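Local coordinates for protein particle-associated glycoside hydrolase (Acinetobacter phage Fri1, PDB 6C72) that probably cleaves the capsular polysaccharide of Acinetobacter baumannii as a trimeric phage tailspike depolymerase, degrading the host capsule during virus entry, at residues L503-R508 with S561-S566; G510-I515 with E531-S536; N487-N492 with S591-L596; T415-D420 with T440-G445. All blocks are in the same frame, centred on the assembly; numbering follows the deposited sequence.

Overall arrangement
Followed from the N terminus, the chain first closes a short loop at contact 4, where 415-420 meets 440-445 near the C-terminal end of the elongated parallel beta-solenoid. The other three contacts come later, in the C-terminal beta domain, and are nested. Contact 3 spans 487-492 and 591-596 and closes the outermost loop; inside it contact 1 joins 503-508 to 561-566, and inside that contact 2 pairs 510-515 with 531-536. Contact 1 touches both of its neighbours, packing Leu-565 and Val-505 on contact 2 and pairing strand 500-504 with 594-595 of contact 3. Contact 4 lies about 36 Å from contact 3, centre to centre.

Contact 1: L503-R508 with S561-S566; sequences LTVPLR and SGRTLS
Strand 500-504 meets strand 564-569 here in a short antiparallel pairing between the two inner strands of a four-stranded sheet in the C-terminal domain, and an arginine side chain carries the contact on after the strands have parted. Leu-503 and Leu-565 form the hydrogen-bonded pair, with Leu-565 N 2.8 Å from Leu-503 O. Thr-504 and Thr-564, the following non-hydrogen-bonded pair, share a face on which their OG1 atoms hydrogen-bond to each other at 2.8 Å. Val-505 N then reaches Arg-563 O at 3.0 Å, so the backbone link outlasts the regular strand.

Arg-563 belongs to the type II' turn from Ser-561 to Thr-564 and folds back along segment 503-508, its chain bent at chi3 (42°). NE donates to Val-505 O at 3.0 Å, the oxygen lying 22° out of the guanidinium plane, and NH2 adds a weak bond to the same oxygen. The methyl CG2 of Thr-504 approaches one face of the guanidinium; the opposite face receives Leu-507, whose CG is 3.7 Å from CZ. Val-505 CG2 packs against the start of the arginine chain, 3.7 Å from Arg-563 CB. On the Leu-565 face, Leu-532 and Trp-560 continue the packing.

Chemically, one residue is used twice: Arg-563 accepts through its carbonyl and donates through its guanidinium, holding Val-505 at both N and O, while apolar groups on two faces probably limit the tilt of the charged plane.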
# COMPACT_ATOMS: atom_id res chain seq x y z
N LEU A 503 42.82 -32.06 17.60
CA LEU A 503 42.20 -30.98 18.37
C LEU A 503 43.00 -30.68 19.63
O LEU A 503 43.82 -31.48 20.07
CB LEU A 503 40.75 -31.30 18.75
CG LEU A 503 40.50 -32.53 19.64
CD1 LEU A 503 40.60 -32.20 21.12
CD2 LEU A 503 39.13 -33.13 19.32
N THR A 504 42.71 -29.52 20.21
CA THR A 504 43.26 -29.09 21.49
C THR A 504 42.11 -28.58 22.35
O THR A 504 41.40 -27.66 21.95
CB THR A 504 44.30 -27.98 21.29
OG1 THR A 504 45.41 -28.50 20.54
CG2 THR A 504 44.82 -27.47 22.62
N VAL A 505 41.92 -29.19 23.52
CA VAL A 505 40.83 -28.82 24.41
C VAL A 505 41.23 -27.56 25.17
O VAL A 505 42.42 -27.36 25.45
CB VAL A 505 40.47 -29.97 25.38
CG1 VAL A 505 39.96 -31.18 24.61
CG2 VAL A 505 41.68 -30.35 26.21
N PRO A 506 40.29 -26.68 25.50
CA PRO A 506 40.64 -25.44 26.20
C PRO A 506 40.94 -25.70 27.67
O PRO A 506 40.66 -26.76 28.22
CB PRO A 506 39.38 -24.58 26.03
CG PRO A 506 38.29 -25.56 25.90
CD PRO A 506 38.85 -26.77 25.21
N LEU A 507 41.51 -24.68 28.30
CA LEU A 507 41.71 -24.72 29.74
C LEU A 507 40.37 -24.52 30.46
O LEU A 507 39.34 -24.27 29.83
CB LEU A 507 42.71 -23.65 30.17
CG LEU A 507 44.16 -23.92 29.78
CD1 LEU A 507 45.00 -22.66 29.92
CD2 LEU A 507 44.71 -25.04 30.66
N ARG A 508 40.40 -24.64 31.79
CA ARG A 508 39.25 -24.31 32.64
C ARG A 508 37.98 -24.98 32.14
O ARG A 508 36.92 -24.35 32.03
CB ARG A 508 39.04 -22.80 32.73
CG ARG A 508 40.28 -21.98 32.98
CD ARG A 508 39.89 -20.52 33.06
NE ARG A 508 41.02 -19.62 33.24
CZ ARG A 508 40.89 -18.31 33.42
NH1 ARG A 508 39.68 -17.76 33.44
NH2 ARG A 508 41.96 -17.55 33.57
N SER A 561 49.04 -35.26 24.17
CA SER A 561 50.26 -34.51 24.48
C SER A 561 49.78 -33.22 25.12
O SER A 561 49.39 -32.28 24.41
CB SER A 561 51.08 -34.26 23.23
OG SER A 561 52.19 -33.44 23.52
N GLY A 562 49.78 -33.17 26.44
CA GLY A 562 49.12 -32.07 27.12
C GLY A 562 47.64 -32.10 26.79
O GLY A 562 46.95 -33.11 26.98
N ARG A 563 47.14 -31.01 26.23
CA ARG A 563 45.73 -30.86 25.89
C ARG A 563 45.45 -31.11 24.41
O ARG A 563 44.33 -30.88 23.95
CB ARG A 563 45.25 -29.47 26.30
CG ARG A 563 44.88 -29.39 27.76
CD ARG A 563 45.08 -27.99 28.33
NE ARG A 563 44.61 -26.98 27.40
CZ ARG A 563 45.35 -26.00 26.90
NH1 ARG A 563 46.63 -25.86 27.25
NH2 ARG A 563 44.80 -25.16 26.04
N THR A 564 46.44 -31.57 23.65
CA THR A 564 46.29 -31.85 22.23
C THR A 564 46.09 -33.34 22.01
O THR A 564 46.95 -34.15 22.38
CB THR A 564 47.51 -31.34 21.47
OG1 THR A 564 47.55 -29.92 21.59
CG2 THR A 564 47.44 -31.73 20.00
N LEU A 565 44.99 -33.70 21.34
CA LEU A 565 44.66 -35.09 21.06
C LEU A 565 45.12 -35.47 19.66
O LEU A 565 44.90 -34.72 18.71
CB LEU A 565 43.15 -35.31 21.19
CG LEU A 565 42.64 -36.66 20.68
CD1 LEU A 565 43.24 -37.81 21.48
CD2 LEU A 565 41.12 -36.69 20.73
N SER A 566 45.75 -36.64 19.54
CA SER A 566 46.14 -37.20 18.26
C SER A 566 45.47 -38.56 18.08
O SER A 566 45.35 -39.34 19.03
CB SER A 566 47.65 -37.36 18.15
OG SER A 566 48.28 -36.09 18.19

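Contact 2: G510-I515 with E531-S536; sequences GCKITI and ELFVNS
The side chains of Lys-512 and Phe-533 run alongside each other in the same direction, on one face of the antiparallel hairpin made by strands 509-517 and 528-536. With CG anti to the backbone N (chi1 -177°) and every later torsion extended, the lysine chain runs straight past the phenyl ring, its CG 3.6 Å from Phe-533 CE2. It ends beside Glu-531, where NZ forms a salt bridge with OE2 at 3.1 Å, a weak hydrogen bond. A water spans Glu-531 OE2 and Thr-514 OG1, and Asn-546 holds the other carboxylate oxygen, OE1.

The face bearing Cys-511, Ile-513, Leu-532 and Val-534 is apolar throughout. Ile-513 CB lies 4.3 Å from Leu-532 CB. The Leu-532 branch fills the hollow beside the end of Ile-515, with Leu-532 CD1 4.0 Å from Ile-515 CD1. Ile-513 CD1 reaches the other way, to Val-534 CG2 at 4.4 Å, and Trp-560 packs against Ile-513, Leu-532 and Val-534. Between the faces run two reciprocal bond pairs, Cys-511 with Val-534 and Ile-513 with Leu-532; Ile-513 N to Leu-532 O is 2.7 Å.

At Gly-510 the amide of Asn-535 settles against the bare backbone, ND2 3.4 Å from the glycine CA. That amide is held by Ser-509 O and by Gly-517 and Ala-528 of the second subunit, whose Tyr-529 meets Phe-533 edge-to-face. The chemistry is thus divided by face: an apolar layer turns into the domain, while a buried ion pair, whose opposite charges probably stabilise one another, lies on the side used for trimer assembly.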
# COMPACT_ATOMS: atom_id res chain seq x y z
N GLY A 510 35.91 -29.07 31.31
CA GLY A 510 35.84 -30.51 31.22
C GLY A 510 35.31 -30.88 29.85
O GLY A 510 34.36 -30.26 29.36
N CYS A 511 35.91 -31.88 29.23
CA CYS A 511 35.56 -32.26 27.88
C CYS A 511 35.36 -33.76 27.79
O CYS A 511 36.07 -34.53 28.44
CB CYS A 511 36.61 -31.82 26.89
SG CYS A 511 36.98 -30.05 26.99
N LYS A 512 34.36 -34.16 27.01
CA LYS A 512 34.15 -35.55 26.65
C LYS A 512 34.18 -35.66 25.13
O LYS A 512 33.40 -34.98 24.44
CB LYS A 512 32.82 -36.06 27.23
CG LYS A 512 32.55 -37.52 26.95
CD LYS A 512 31.14 -37.85 27.31
CE LYS A 512 30.79 -39.26 26.92
NZ LYS A 512 29.34 -39.55 27.28
N ILE A 513 35.09 -36.48 24.60
CA ILE A 513 35.24 -36.70 23.16
C ILE A 513 34.74 -38.10 22.84
O ILE A 513 35.21 -39.08 23.43
CB ILE A 513 36.71 -36.55 22.71
CG1 ILE A 513 37.23 -35.13 22.93
CG2 ILE A 513 36.84 -36.96 21.24
CD1 ILE A 513 38.00 -34.93 24.18
N THR A 514 33.80 -38.21 21.91
CA THR A 514 33.27 -39.50 21.48
C THR A 514 33.75 -39.79 20.07
O THR A 514 33.57 -38.98 19.17
CB THR A 514 31.74 -39.52 21.53
OG1 THR A 514 31.32 -39.20 22.85
CG2 THR A 514 31.22 -40.91 21.16
N ILE A 515 34.37 -40.95 19.89
CA ILE A 515 34.96 -41.35 18.62
C ILE A 515 34.25 -42.62 18.19
O ILE A 515 34.18 -43.58 18.96
CB ILE A 515 36.47 -41.60 18.75
CG1 ILE A 515 37.16 -40.44 19.48
CG2 ILE A 515 37.11 -41.77 17.38
CD1 ILE A 515 38.53 -40.80 19.99
N GLU A 531 35.22 -43.26 24.37
CA GLU A 531 35.00 -42.00 25.07
C GLU A 531 36.30 -41.57 25.75
O GLU A 531 36.91 -42.35 26.49
CB GLU A 531 33.86 -42.14 26.08
CG GLU A 531 32.50 -42.33 25.43
CD GLU A 531 31.37 -42.61 26.42
OE1 GLU A 531 31.65 -43.11 27.54
OE2 GLU A 531 30.20 -42.31 26.09
N LEU A 532 36.74 -40.35 25.45
CA LEU A 532 37.89 -39.75 26.09
C LEU A 532 37.43 -38.56 26.92
O LEU A 532 36.57 -37.79 26.48
CB LEU A 532 38.94 -39.31 25.05
CG LEU A 532 39.47 -40.35 24.05
CD1 LEU A 532 40.57 -39.76 23.21
CD2 LEU A 532 39.97 -41.62 24.75
N PHE A 533 38.03 -38.39 28.09
CA PHE A 533 37.61 -37.39 29.07
C PHE A 533 38.80 -36.53 29.48
O PHE A 533 39.93 -37.03 29.56
CB PHE A 533 37.01 -38.06 30.32
CG PHE A 533 35.87 -38.98 30.02
CD1 PHE A 533 36.09 -40.27 29.56
CD2 PHE A 533 34.56 -38.55 30.18
CE1 PHE A 533 35.03 -41.11 29.28
CE2 PHE A 533 33.49 -39.38 29.90
CZ PHE A 533 33.72 -40.66 29.45
N VAL A 534 38.57 -35.24 29.67
CA VAL A 534 39.60 -34.30 30.08
C VAL A 534 39.00 -33.31 31.07
O VAL A 534 37.87 -32.84 30.88
CB VAL A 534 40.19 -33.52 28.88
CG1 VAL A 534 41.45 -32.79 29.30
CG2 VAL A 534 40.47 -34.44 27.74
N ASN A 535 39.76 -32.96 32.10
CA ASN A 535 39.41 -31.83 32.95
C ASN A 535 40.67 -31.01 33.19
O ASN A 535 41.73 -31.57 33.46
CB ASN A 535 38.78 -32.28 34.27
CG ASN A 535 37.94 -31.18 34.93
OD1 ASN A 535 37.68 -31.23 36.14
ND2 ASN A 535 37.53 -30.20 34.14
N SER A 536 40.55 -29.69 33.06
CA SER A 536 41.67 -28.80 33.27
C SER A 536 41.25 -27.61 34.11
O SER A 536 40.13 -27.11 33.99
CB SER A 536 42.23 -28.28 31.94
OG SER A 536 42.56 -29.35 31.10
O HOH W 1 29.20 -40.78 23.89

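Contact 3: N487-N492 with S591-L596; sequences NTEIRN and SKVTWL
A cation-pi stack of Arg-491 on Trp-595 joins 591-596, at the C-terminal end of the chain, to strand 485-494. The guanidinium lies nearly flat on the indole, planes 20° apart, with CZ 4.2 Å from the centroid of the five-membered ring. Arg-491 CG, placed by chi1 (-65°, anti to the carbonyl carbon), makes a CH-pi contact 3.3 Å from the six-membered centroid; the bend at chi2 (-67°) then brings the guanidinium over the five-membered ring. Within its own strand, Arg-491 NH1 donates to Ile-490 O at 2.6 Å.

Glu-489 meets the edge of the same indole. Trp-595 NE1 donates to its OE1 at 3.0 Å, approaching from above the carboxylate plane, while OE2 takes a salt bridge from Lys-592 NZ at 2.8 Å. Two waters also donate to OE1 and tie it to the Val-593 backbone, so three donors grip this oxygen and probably stabilise the negative charge. Farther along, a water connects Asn-487 O, through a weak bond, with Ser-591 O.

Val-593 packs on the opposite indole face. Behind the contact lies strand 576-585, paired with 485-494 and touching Val-593 and Trp-595 through Val-581; strand 500-504 pairs with 594-595, and Trp-595 also touches its Leu-503.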
# COMPACT_ATOMS: atom_id res chain seq x y z
N ASN A 487 28.87 -26.80 25.17
CA ASN A 487 28.92 -26.65 23.72
C ASN A 487 29.45 -27.93 23.10
O ASN A 487 30.42 -28.51 23.59
CB ASN A 487 29.78 -25.48 23.27
CG ASN A 487 29.11 -24.16 23.50
OD1 ASN A 487 28.34 -23.69 22.66
ND2 ASN A 487 29.39 -23.53 24.65
N THR A 488 28.83 -28.33 22.01
CA THR A 488 29.22 -29.55 21.33
C THR A 488 29.42 -29.26 19.84
O THR A 488 28.63 -28.53 19.23
CB THR A 488 28.17 -30.65 21.59
OG1 THR A 488 28.49 -31.83 20.84
CG2 THR A 488 26.79 -30.19 21.20
N GLU A 489 30.53 -29.76 19.29
CA GLU A 489 30.84 -29.71 17.87
C GLU A 489 31.25 -31.11 17.40
O GLU A 489 31.60 -31.98 18.21
CB GLU A 489 31.95 -28.70 17.54
CG GLU A 489 31.55 -27.25 17.66
CD GLU A 489 32.70 -26.30 17.37
OE1 GLU A 489 33.85 -26.60 17.78
OE2 GLU A 489 32.47 -25.24 16.74
N ILE A 490 31.25 -31.30 16.08
CA ILE A 490 31.45 -32.63 15.52
C ILE A 490 32.16 -32.50 14.17
O ILE A 490 31.87 -31.60 13.37
CB ILE A 490 30.09 -33.37 15.41
CG1 ILE A 490 30.29 -34.87 15.21
CG2 ILE A 490 29.21 -32.74 14.32
CD1 ILE A 490 28.98 -35.68 15.35
N ARG A 491 33.10 -33.41 13.93
CA ARG A 491 33.91 -33.37 12.72
C ARG A 491 34.07 -34.77 12.18
O ARG A 491 33.98 -35.75 12.92
CB ARG A 491 35.30 -32.76 12.98
CG ARG A 491 35.28 -31.31 13.39
CD ARG A 491 34.81 -30.45 12.23
NE ARG A 491 34.78 -29.02 12.53
CZ ARG A 491 33.75 -28.41 13.12
NH1 ARG A 491 32.67 -29.11 13.45
NH2 ARG A 491 33.79 -27.10 13.36
N ASN A 492 34.30 -34.86 10.87
CA ASN A 492 34.61 -36.10 10.18
C ASN A 492 36.13 -36.19 10.05
O ASN A 492 36.77 -35.20 9.67
CB ASN A 492 33.92 -36.12 8.82
CG ASN A 492 34.25 -37.36 7.99
OD1 ASN A 492 35.42 -37.69 7.77
ND2 ASN A 492 33.22 -38.04 7.49
N SER A 591 34.93 -22.49 25.87
CA SER A 591 33.81 -23.36 25.54
C SER A 591 34.02 -24.16 24.26
O SER A 591 33.18 -25.01 23.94
CB SER A 591 32.53 -22.53 25.43
OG SER A 591 32.61 -21.65 24.33
N LYS A 592 35.11 -23.93 23.53
CA LYS A 592 35.29 -24.57 22.23
C LYS A 592 36.71 -25.08 22.08
O LYS A 592 37.67 -24.41 22.47
CB LYS A 592 34.96 -23.61 21.08
CG LYS A 592 33.47 -23.46 20.76
CD LYS A 592 33.17 -22.12 20.10
CE LYS A 592 33.93 -21.95 18.75
NZ LYS A 592 33.49 -22.82 17.58
N VAL A 593 36.84 -26.27 21.48
CA VAL A 593 38.15 -26.82 21.18
C VAL A 593 38.74 -26.10 19.98
O VAL A 593 38.03 -25.42 19.22
CB VAL A 593 38.08 -28.33 20.91
CG1 VAL A 593 37.31 -29.03 21.99
CG2 VAL A 593 37.46 -28.59 19.54
N THR A 594 40.05 -26.26 19.79
CA THR A 594 40.72 -25.80 18.58
C THR A 594 40.89 -27.01 17.68
O THR A 594 41.61 -27.95 18.03
CB THR A 594 42.06 -25.15 18.89
OG1 THR A 594 41.88 -24.05 19.79
CG2 THR A 594 42.68 -24.65 17.59
N TRP A 595 40.22 -26.99 16.53
CA TRP A 595 40.38 -28.05 15.54
C TRP A 595 41.66 -27.83 14.75
O TRP A 595 41.97 -26.71 14.35
CB TRP A 595 39.18 -28.07 14.60
CG TRP A 595 37.89 -28.40 15.29
CD1 TRP A 595 36.89 -27.53 15.61
CD2 TRP A 595 37.47 -29.69 15.75
NE1 TRP A 595 35.87 -28.20 16.23
CE2 TRP A 595 36.19 -29.53 16.33
CE3 TRP A 595 38.04 -30.97 15.71
CZ2 TRP A 595 35.48 -30.59 16.88
CZ3 TRP A 595 37.34 -32.02 16.26
CH2 TRP A 595 36.06 -31.83 16.84
N LEU A 596 42.40 -28.91 14.55
CA LEU A 596 43.70 -28.82 13.89
C LEU A 596 43.66 -29.41 12.48
O LEU A 596 42.83 -30.27 12.18
CB LEU A 596 44.76 -29.52 14.73
CG LEU A 596 44.76 -28.95 16.15
CD1 LEU A 596 45.65 -29.77 17.06
CD2 LEU A 596 45.18 -27.49 16.12
O HOH W 2 32.49 -27.18 21.96
O HOH W 3 31.19 -25.06 26.73
O HOH W 4 34.55 -27.24 20.25
O HOH W 5 35.81 -24.73 17.73

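Contact 4: T415-D420 with T440-G445; sequences TLVTGD and TQASFG
Gln-441 lays its side chain over the backbone of Val-417, near the C-terminal end of the parallel beta-solenoid that forms the long body of this tailspike. Its chain is extended beyond CG (chi2 174°), which carries OE1 along the strand to Val-417 N at 2.9 Å. That bond is nearly straight at the hydrogen, 171°, but the donor sits above the plane of the glutamine carbonyl. Beyond it, the amide end rests near Leu-416, NE2 3.9 Å from CD2.

Next to the glutamine the two segments meet through small apolar groups: Val-417 CG2 packs on Ala-442 CB at 3.6 Å. Where the chain turns a corner, Gly-419 passes close to the second segment and its CA makes a CA-H...O contact with Gln-441 O at 3.2 Å. An ST turn shapes this corner, Thr-418 OG1 accepting from Asp-420 N while also bonding to Thr-394 O on the adjacent strand 392-394.

Past the corner, strand 422-429 runs beside 443-444, and Arg-461 N is a second hydrogen-bond partner of the Ser-443 hydroxyl. Ser-443 OG itself donates to Gly-419 O at 2.8 Å, lying in the carbonyl plane on a lone pair of that oxygen.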
# COMPACT_ATOMS: atom_id res chain seq x y z
N THR A 415 0.14 -26.70 -9.61
CA THR A 415 0.90 -25.55 -9.15
C THR A 415 2.06 -25.97 -8.26
O THR A 415 1.96 -26.96 -7.52
CB THR A 415 -0.04 -24.57 -8.43
OG1 THR A 415 -1.07 -24.18 -9.34
CG2 THR A 415 0.69 -23.33 -7.98
N LEU A 416 3.18 -25.25 -8.36
CA LEU A 416 4.37 -25.48 -7.54
C LEU A 416 4.80 -24.17 -6.91
O LEU A 416 4.77 -23.12 -7.56
CB LEU A 416 5.52 -26.03 -8.38
CG LEU A 416 5.30 -27.30 -9.19
CD1 LEU A 416 6.39 -27.43 -10.25
CD2 LEU A 416 5.28 -28.53 -8.27
N VAL A 417 5.14 -24.21 -5.62
CA VAL A 417 5.63 -23.03 -4.92
C VAL A 417 6.89 -23.41 -4.16
O VAL A 417 7.32 -24.57 -4.16
CB VAL A 417 4.57 -22.42 -3.97
CG1 VAL A 417 3.24 -22.18 -4.69
CG2 VAL A 417 4.37 -23.27 -2.70
N THR A 418 7.49 -22.43 -3.50
CA THR A 418 8.59 -22.70 -2.59
C THR A 418 8.19 -22.24 -1.19
O THR A 418 7.08 -21.72 -0.98
CB THR A 418 9.88 -22.01 -3.04
OG1 THR A 418 9.88 -20.65 -2.60
CG2 THR A 418 10.01 -22.05 -4.55
N GLY A 419 9.09 -22.45 -0.24
CA GLY A 419 8.84 -22.05 1.13
C GLY A 419 8.75 -20.56 1.33
O GLY A 419 8.28 -20.12 2.39
N ASP A 420 9.17 -19.77 0.34
CA ASP A 420 9.04 -18.32 0.42
C ASP A 420 7.68 -17.84 -0.08
O ASP A 420 7.48 -16.64 -0.22
CB ASP A 420 10.19 -17.66 -0.34
CG ASP A 420 11.53 -17.97 0.28
OD1 ASP A 420 11.65 -17.88 1.53
OD2 ASP A 420 12.48 -18.33 -0.46
N THR A 440 3.22 -29.31 1.00
CA THR A 440 4.53 -29.67 1.54
C THR A 440 5.61 -28.65 1.20
O THR A 440 6.74 -28.79 1.66
CB THR A 440 4.98 -31.06 1.06
OG1 THR A 440 5.38 -31.00 -0.31
CG2 THR A 440 3.86 -32.09 1.21
N GLN A 441 5.28 -27.63 0.41
CA GLN A 441 6.25 -26.66 -0.07
C GLN A 441 6.10 -25.30 0.59
O GLN A 441 7.09 -24.70 0.98
CB GLN A 441 6.11 -26.48 -1.58
CG GLN A 441 6.43 -27.70 -2.40
CD GLN A 441 6.12 -27.46 -3.86
OE1 GLN A 441 5.22 -26.68 -4.20
NE2 GLN A 441 6.88 -28.10 -4.74
N ALA A 442 4.87 -24.79 0.68
CA ALA A 442 4.67 -23.43 1.13
C ALA A 442 4.87 -23.30 2.63
O ALA A 442 4.84 -24.28 3.38
CB ALA A 442 3.26 -22.95 0.76
N SER A 443 5.08 -22.06 3.07
CA SER A 443 5.01 -21.73 4.47
C SER A 443 3.56 -21.44 4.82
O SER A 443 2.88 -20.70 4.10
CB SER A 443 5.90 -20.54 4.81
OG SER A 443 7.26 -20.93 4.82
N PHE A 444 3.10 -22.03 5.92
CA PHE A 444 1.75 -21.83 6.44
C PHE A 444 1.84 -21.19 7.81
O PHE A 444 2.52 -21.71 8.70
CB PHE A 444 1.01 -23.17 6.57
CG PHE A 444 0.64 -23.80 5.25
CD1 PHE A 444 1.57 -24.57 4.56
CD2 PHE A 444 -0.64 -23.66 4.74
CE1 PHE A 444 1.22 -25.16 3.34
CE2 PHE A 444 -0.99 -24.24 3.53
CZ PHE A 444 -0.07 -24.99 2.83
N GLY A 445 1.16 -20.06 7.98
CA GLY A 445 0.92 -19.49 9.29
C GLY A 445 -0.41 -19.95 9.85
O GLY A 445 -0.90 -21.05 9.55